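Local coordinates for elastinolytic metalloprotease (Pseudoalteromonas sp. CF6-2, PDB 6IK4), which probably cleaves elastin and bacterial peptidoglycan as a zinc-dependent metalloendopeptidase of the M23 family, at residues F3-W15 with S44-V56. Sequence-based numbering, arbitrary orientation.
Sequences FTMNLPWSQGYYW and SNTPWVQAAHGGV
In this M23 peptidase domain the N-terminal segment 3-15 runs antiparallel along strand 48-50 and the loop after it, with Asn6 beside Ala52 and Pro8 beside Gln50. Asn6 N gives its hydrogen to Ala52 O (2.8 Å) on a lone pair in the carbonyl plane. Gln50 N reaches Pro8 O at 3.2 Å, nearly straight at 168° but above the carbonyl plane. Gln50 carries the polar side-chain contact: with CG anti to the carbonyl carbon (chi1 -62°) and the chain extended beyond it, the amide passes alongside the Trp9 backbone, and NE2 donates within its own plane to Ser10 OG (2.8 Å). A water sits within hydrogen-bonding distance of both Gln50 OE1 and Leu7 O. Shortening Gln50 to an alanine would probably leave Ser10 OG without this donor and open a gap beside the Trp9 backbone. At one end, Phe3 turns its edge to His53 in a T-shaped pair, planes at 71°, CE1 standing over the imidazole centre; His53 ND1 donates to Gly54 O (2.8 Å), which lies close to the imidazole plane, and this helps fix the ring's rotation. At the other, Trp15 CZ2 packs obliquely on Pro47 CG (3.5 Å), and Val49 CG2 lies at the ring edge. Strand 48-50 pairs with strand 96-100, and segment 3-15, mostly loop, borders it as part of the antiparallel beta-sheet fold of M23 metallopeptidases.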
loop_
_atom_site.group_PDB
_atom_site.type_symbol
_atom_site.label_atom_id
_atom_site.label_comp_id
_atom_site.label_asym_id
_atom_site.label_seq_id
_atom_site.Cartn_x
_atom_site.Cartn_y
_atom_site.Cartn_z
ATOM N N PHE A 3 9.124 10.937 9.893
ATOM C CA PHE A 3 8.336 9.938 9.184
ATOM C C PHE A 3 9.128 9.333 8.032
ATOM O O PHE A 3 9.617 10.049 7.156
ATOM C CB PHE A 3 7.061 10.575 8.650
ATOM C CG PHE A 3 6.168 9.610 7.934
ATOM C CD1 PHE A 3 5.573 8.566 8.621
ATOM C CD2 PHE A 3 5.909 9.759 6.584
ATOM C CE1 PHE A 3 4.737 7.672 7.970
ATOM C CE2 PHE A 3 5.072 8.866 5.924
ATOM C CZ PHE A 3 4.491 7.827 6.619
ATOM N N THR A 4 9.234 8.011 8.027
ATOM C CA THR A 4 9.878 7.258 6.963
ATOM C C THR A 4 9.052 6.005 6.733
ATOM O O THR A 4 8.612 5.380 7.698
ATOM C CB THR A 4 11.314 6.882 7.359
ATOM O OG1 THR A 4 12.030 8.074 7.716
ATOM C CG2 THR A 4 12.023 6.208 6.208
ATOM N N MET A 5 8.838 5.643 5.469
ATOM C CA MET A 5 8.051 4.473 5.095
ATOM C C MET A 5 8.948 3.419 4.472
ATOM O O MET A 5 9.878 3.750 3.737
ATOM C CB MET A 5 6.985 4.795 4.040
ATOM C CG MET A 5 6.056 5.919 4.310
ATOM S SD MET A 5 4.738 5.766 3.103
ATOM C CE MET A 5 5.365 6.662 1.691
ATOM N N ASN A 6 8.622 2.149 4.716
ATOM C CA ASN A 6 9.235 1.032 3.998
ATOM C C ASN A 6 8.180 0.314 3.177
ATOM O O ASN A 6 6.998 0.320 3.529
ATOM C CB ASN A 6 9.882 0.019 4.945
ATOM C CG ASN A 6 10.821 0.668 5.950
ATOM O OD1 ASN A 6 11.744 1.387 5.579
ATOM N ND2 ASN A 6 10.583 0.413 7.233
ATOM N N LEU A 7 8.612 -0.322 2.089
ATOM C CA LEU A 7 7.707 -1.202 1.361
ATOM C C LEU A 7 7.195 -2.287 2.302
ATOM O O LEU A 7 7.961 -2.800 3.128
ATOM C CB LEU A 7 8.412 -1.837 0.161
ATOM C CG LEU A 7 8.840 -0.821 -0.898
ATOM C CD1 LEU A 7 9.888 -1.450 -1.831
ATOM C CD2 LEU A 7 7.633 -0.336 -1.695
ATOM N N PRO A 8 5.910 -2.670 2.201
ATOM C CA PRO A 8 5.317 -3.558 3.212
ATOM C C PRO A 8 5.654 -5.036 3.044
ATOM O O PRO A 8 4.788 -5.904 3.216
ATOM C CB PRO A 8 3.816 -3.295 3.047
ATOM C CG PRO A 8 3.665 -2.940 1.585
ATOM C CD PRO A 8 4.905 -2.131 1.268
ATOM N N TRP A 9 6.916 -5.332 2.737
ATOM C CA TRP A 9 7.417 -6.698 2.693
ATOM C C TRP A 9 8.882 -6.683 3.112
ATOM O O TRP A 9 9.465 -5.625 3.379
ATOM C CB TRP A 9 7.205 -7.329 1.313
ATOM C CG TRP A 9 7.742 -6.552 0.133
ATOM C CD1 TRP A 9 8.996 -6.633 -0.406
ATOM C CD2 TRP A 9 7.013 -5.627 -0.684
ATOM N NE1 TRP A 9 9.102 -5.789 -1.494
ATOM C CE2 TRP A 9 7.895 -5.163 -1.684
ATOM C CE3 TRP A 9 5.705 -5.123 -0.652
ATOM C CZ2 TRP A 9 7.506 -4.226 -2.650
ATOM C CZ3 TRP A 9 5.315 -4.201 -1.627
ATOM C CH2 TRP A 9 6.212 -3.757 -2.598
ATOM N N SER A 10 9.472 -7.868 3.201
ATOM C CA SER A 10 10.765 -8.011 3.852
ATOM C C SER A 10 11.909 -7.552 2.960
ATOM O O SER A 10 11.840 -7.610 1.729
ATOM C CB SER A 10 10.987 -9.464 4.278
ATOM O OG SER A 10 10.074 -9.800 5.307
ATOM N N GLN A 11 12.974 -7.098 3.608
ATOM C CA GLN A 11 14.174 -6.673 2.905
ATOM C C GLN A 11 14.705 -7.790 2.007
ATOM O O GLN A 11 14.749 -8.961 2.405
ATOM C CB GLN A 11 15.231 -6.248 3.930
ATOM C CG GLN A 11 16.649 -6.248 3.405
ATOM C CD GLN A 11 16.973 -4.991 2.641
ATOM O OE1 GLN A 11 16.356 -3.945 2.863
ATOM N NE2 GLN A 11 17.935 -5.082 1.724
ATOM N N GLY A 12 15.075 -7.430 0.778
ATOM C CA GLY A 12 15.594 -8.386 -0.178
ATOM C C GLY A 12 14.556 -9.174 -0.950
ATOM O O GLY A 12 14.926 -9.913 -1.871
ATOM N N TYR A 13 13.278 -9.055 -0.608
ATOM C CA TYR A 13 12.199 -9.673 -1.365
ATOM C C TYR A 13 11.579 -8.655 -2.320
ATOM O O TYR A 13 11.747 -7.449 -2.155
ATOM C CB TYR A 13 11.131 -10.239 -0.425
ATOM C CG TYR A 13 11.619 -11.439 0.351
ATOM C CD1 TYR A 13 12.556 -11.306 1.371
ATOM C CD2 TYR A 13 11.153 -12.713 0.048
ATOM C CE1 TYR A 13 13.009 -12.405 2.069
ATOM C CE2 TYR A 13 11.599 -13.819 0.735
ATOM C CZ TYR A 13 12.526 -13.659 1.746
ATOM O OH TYR A 13 12.974 -14.767 2.436
ATOM N N TYR A 14 10.869 -9.154 -3.339
ATOM C CA TYR A 14 10.160 -8.260 -4.253
ATOM C C TYR A 14 8.684 -8.624 -4.320
ATOM O O TYR A 14 8.322 -9.803 -4.253
ATOM C CB TYR A 14 10.755 -8.289 -5.659
ATOM C CG TYR A 14 10.516 -9.594 -6.398
ATOM C CD1 TYR A 14 9.350 -9.801 -7.140
ATOM C CD2 TYR A 14 11.453 -10.622 -6.352
ATOM C CE1 TYR A 14 9.126 -11.000 -7.815
ATOM C CE2 TYR A 14 11.237 -11.820 -7.026
ATOM C CZ TYR A 14 10.075 -11.995 -7.758
ATOM O OH TYR A 14 9.851 -13.178 -8.421
ATOM N N TRP A 15 7.841 -7.597 -4.393
ATOM C CA TRP A 15 6.459 -7.694 -4.834
ATOM C C TRP A 15 6.332 -6.857 -6.105
ATOM O O TRP A 15 7.336 -6.380 -6.656
ATOM C CB TRP A 15 5.484 -7.204 -3.763
ATOM C CG TRP A 15 5.320 -8.055 -2.529
ATOM C CD1 TRP A 15 6.152 -9.039 -2.070
ATOM C CD2 TRP A 15 4.245 -7.963 -1.587
ATOM N NE1 TRP A 15 5.655 -9.565 -0.886
ATOM C CE2 TRP A 15 4.484 -8.921 -0.576
ATOM C CE3 TRP A 15 3.102 -7.160 -1.503
ATOM C CZ2 TRP A 15 3.620 -9.098 0.502
ATOM C CZ3 TRP A 15 2.246 -7.328 -0.430
ATOM C CH2 TRP A 15 2.507 -8.299 0.558
ATOM N N SER A 44 -5.934 -18.211 -3.785
ATOM C CA SER A 44 -4.517 -18.521 -3.696
ATOM C C SER A 44 -3.984 -18.179 -2.306
ATOM O O SER A 44 -4.686 -17.640 -1.446
ATOM C CB SER A 44 -3.742 -17.788 -4.791
ATOM O OG SER A 44 -3.768 -16.383 -4.595
ATOM N N ASN A 45 -2.714 -18.509 -2.083
ATOM C CA ASN A 45 -2.077 -18.353 -0.777
ATOM C C ASN A 45 -1.517 -16.932 -0.679
ATOM O O ASN A 45 -0.325 -16.679 -0.879
ATOM C CB ASN A 45 -1.006 -19.424 -0.608
ATOM C CG ASN A 45 -0.206 -19.267 0.659
ATOM O OD1 ASN A 45 -0.753 -18.992 1.732
ATOM N ND2 ASN A 45 1.109 -19.448 0.547
ATOM N N THR A 46 -2.404 -15.984 -0.367
ATOM C CA THR A 46 -2.007 -14.574 -0.337
ATOM C C THR A 46 -1.124 -14.270 0.877
ATOM O O THR A 46 -1.277 -14.884 1.936
ATOM C CB THR A 46 -3.237 -13.672 -0.324
ATOM O OG1 THR A 46 -4.138 -14.087 0.713
ATOM C CG2 THR A 46 -3.945 -13.709 -1.674
ATOM N N PRO A 47 -0.193 -13.321 0.748
ATOM C CA PRO A 47 0.801 -13.099 1.803
ATOM C C PRO A 47 0.285 -12.196 2.913
ATOM O O PRO A 47 -0.751 -11.539 2.798
ATOM C CB PRO A 47 1.951 -12.415 1.056
ATOM C CG PRO A 47 1.231 -11.615 -0.003
ATOM C CD PRO A 47 0.117 -12.536 -0.462
ATOM N N TRP A 48 1.060 -12.159 3.997
ATOM C CA TRP A 48 0.854 -11.178 5.049
ATOM C C TRP A 48 1.489 -9.853 4.647
ATOM O O TRP A 48 2.497 -9.815 3.926
ATOM C CB TRP A 48 1.441 -11.676 6.376
ATOM C CG TRP A 48 0.738 -12.914 6.878
ATOM C CD1 TRP A 48 0.974 -14.200 6.488
ATOM C CD2 TRP A 48 -0.338 -12.972 7.824
ATOM N NE1 TRP A 48 0.114 -15.059 7.138
ATOM C CE2 TRP A 48 -0.700 -14.331 7.966
ATOM C CE3 TRP A 48 -1.031 -12.008 8.565
ATOM C CZ2 TRP A 48 -1.722 -14.750 8.826
ATOM C CZ3 TRP A 48 -2.057 -12.427 9.417
ATOM C CH2 TRP A 48 -2.385 -13.787 9.541
ATOM N N VAL A 49 0.879 -8.763 5.117
ATOM C CA VAL A 49 1.285 -7.395 4.792
ATOM C C VAL A 49 1.910 -6.786 6.041
ATOM O O VAL A 49 1.322 -6.863 7.128
ATOM C CB VAL A 49 0.080 -6.559 4.317
ATOM C CG1 VAL A 49 0.503 -5.139 3.950
ATOM C CG2 VAL A 49 -0.607 -7.219 3.115
ATOM N N GLN A 50 3.094 -6.187 5.896
ATOM C CA GLN A 50 3.813 -5.589 7.018
ATOM C C GLN A 50 3.505 -4.097 7.120
ATOM O O GLN A 50 3.343 -3.413 6.108
ATOM C CB GLN A 50 5.328 -5.769 6.863
ATOM C CG GLN A 50 5.783 -7.227 6.848
ATOM C CD GLN A 50 7.242 -7.378 6.482
ATOM O OE1 GLN A 50 8.021 -6.420 6.549
ATOM N NE2 GLN A 50 7.625 -8.589 6.089
ATOM N N ALA A 51 3.442 -3.593 8.355
ATOM C CA ALA A 51 3.316 -2.152 8.561
ATOM C C ALA A 51 4.509 -1.424 7.945
ATOM O O ALA A 51 5.668 -1.753 8.231
ATOM C CB ALA A 51 3.221 -1.828 10.058
ATOM N N ALA A 52 4.215 -0.423 7.101
ATOM C CA ALA A 52 5.247 0.371 6.435
ATOM C C ALA A 52 6.024 1.257 7.403
ATOM O O ALA A 52 7.092 1.761 7.034
ATOM C CB ALA A 52 4.614 1.251 5.346
ATOM N N HIS A 53 5.517 1.437 8.617
ATOM C CA HIS A 53 6.093 2.299 9.651
ATOM C C HIS A 53 5.334 2.013 10.944
ATOM O O HIS A 53 4.354 1.267 10.950
ATOM C CB HIS A 53 5.965 3.773 9.275
ATOM C CG HIS A 53 4.545 4.189 9.049
ATOM N ND1 HIS A 53 3.693 4.537 10.079
ATOM C CD2 HIS A 53 3.807 4.236 7.917
ATOM C CE1 HIS A 53 2.498 4.809 9.584
ATOM N NE2 HIS A 53 2.540 4.631 8.274
ATOM N N GLY A 54 5.784 2.636 12.044
ATOM C CA GLY A 54 5.112 2.469 13.320
ATOM C C GLY A 54 3.992 3.476 13.550
ATOM O O GLY A 54 3.888 4.494 12.861
ATOM N N GLY A 55 3.124 3.167 14.508
ATOM C CA GLY A 55 2.063 4.086 14.858
ATOM C C GLY A 55 0.893 3.390 15.532
ATOM O O GLY A 55 0.981 2.236 15.952
ATOM N N VAL A 56 -0.209 4.141 15.626
ATOM C CA VAL A 56 -1.432 3.712 16.301
ATOM C C VAL A 56 -2.417 3.189 15.268
ATOM O O VAL A 56 -2.577 3.780 14.190
ATOM C CB VAL A 56 -2.048 4.873 17.110
ATOM C CG1 VAL A 56 -3.261 4.394 17.897
ATOM C CG2 VAL A 56 -1.005 5.451 18.061
HETATM O O HOH W 1 8.387 -1.628 7.603
HETATM O O HOH W 2 7.902 -3.796 5.795
HETATM O O HOH W 3 4.802 -8.805 3.804
#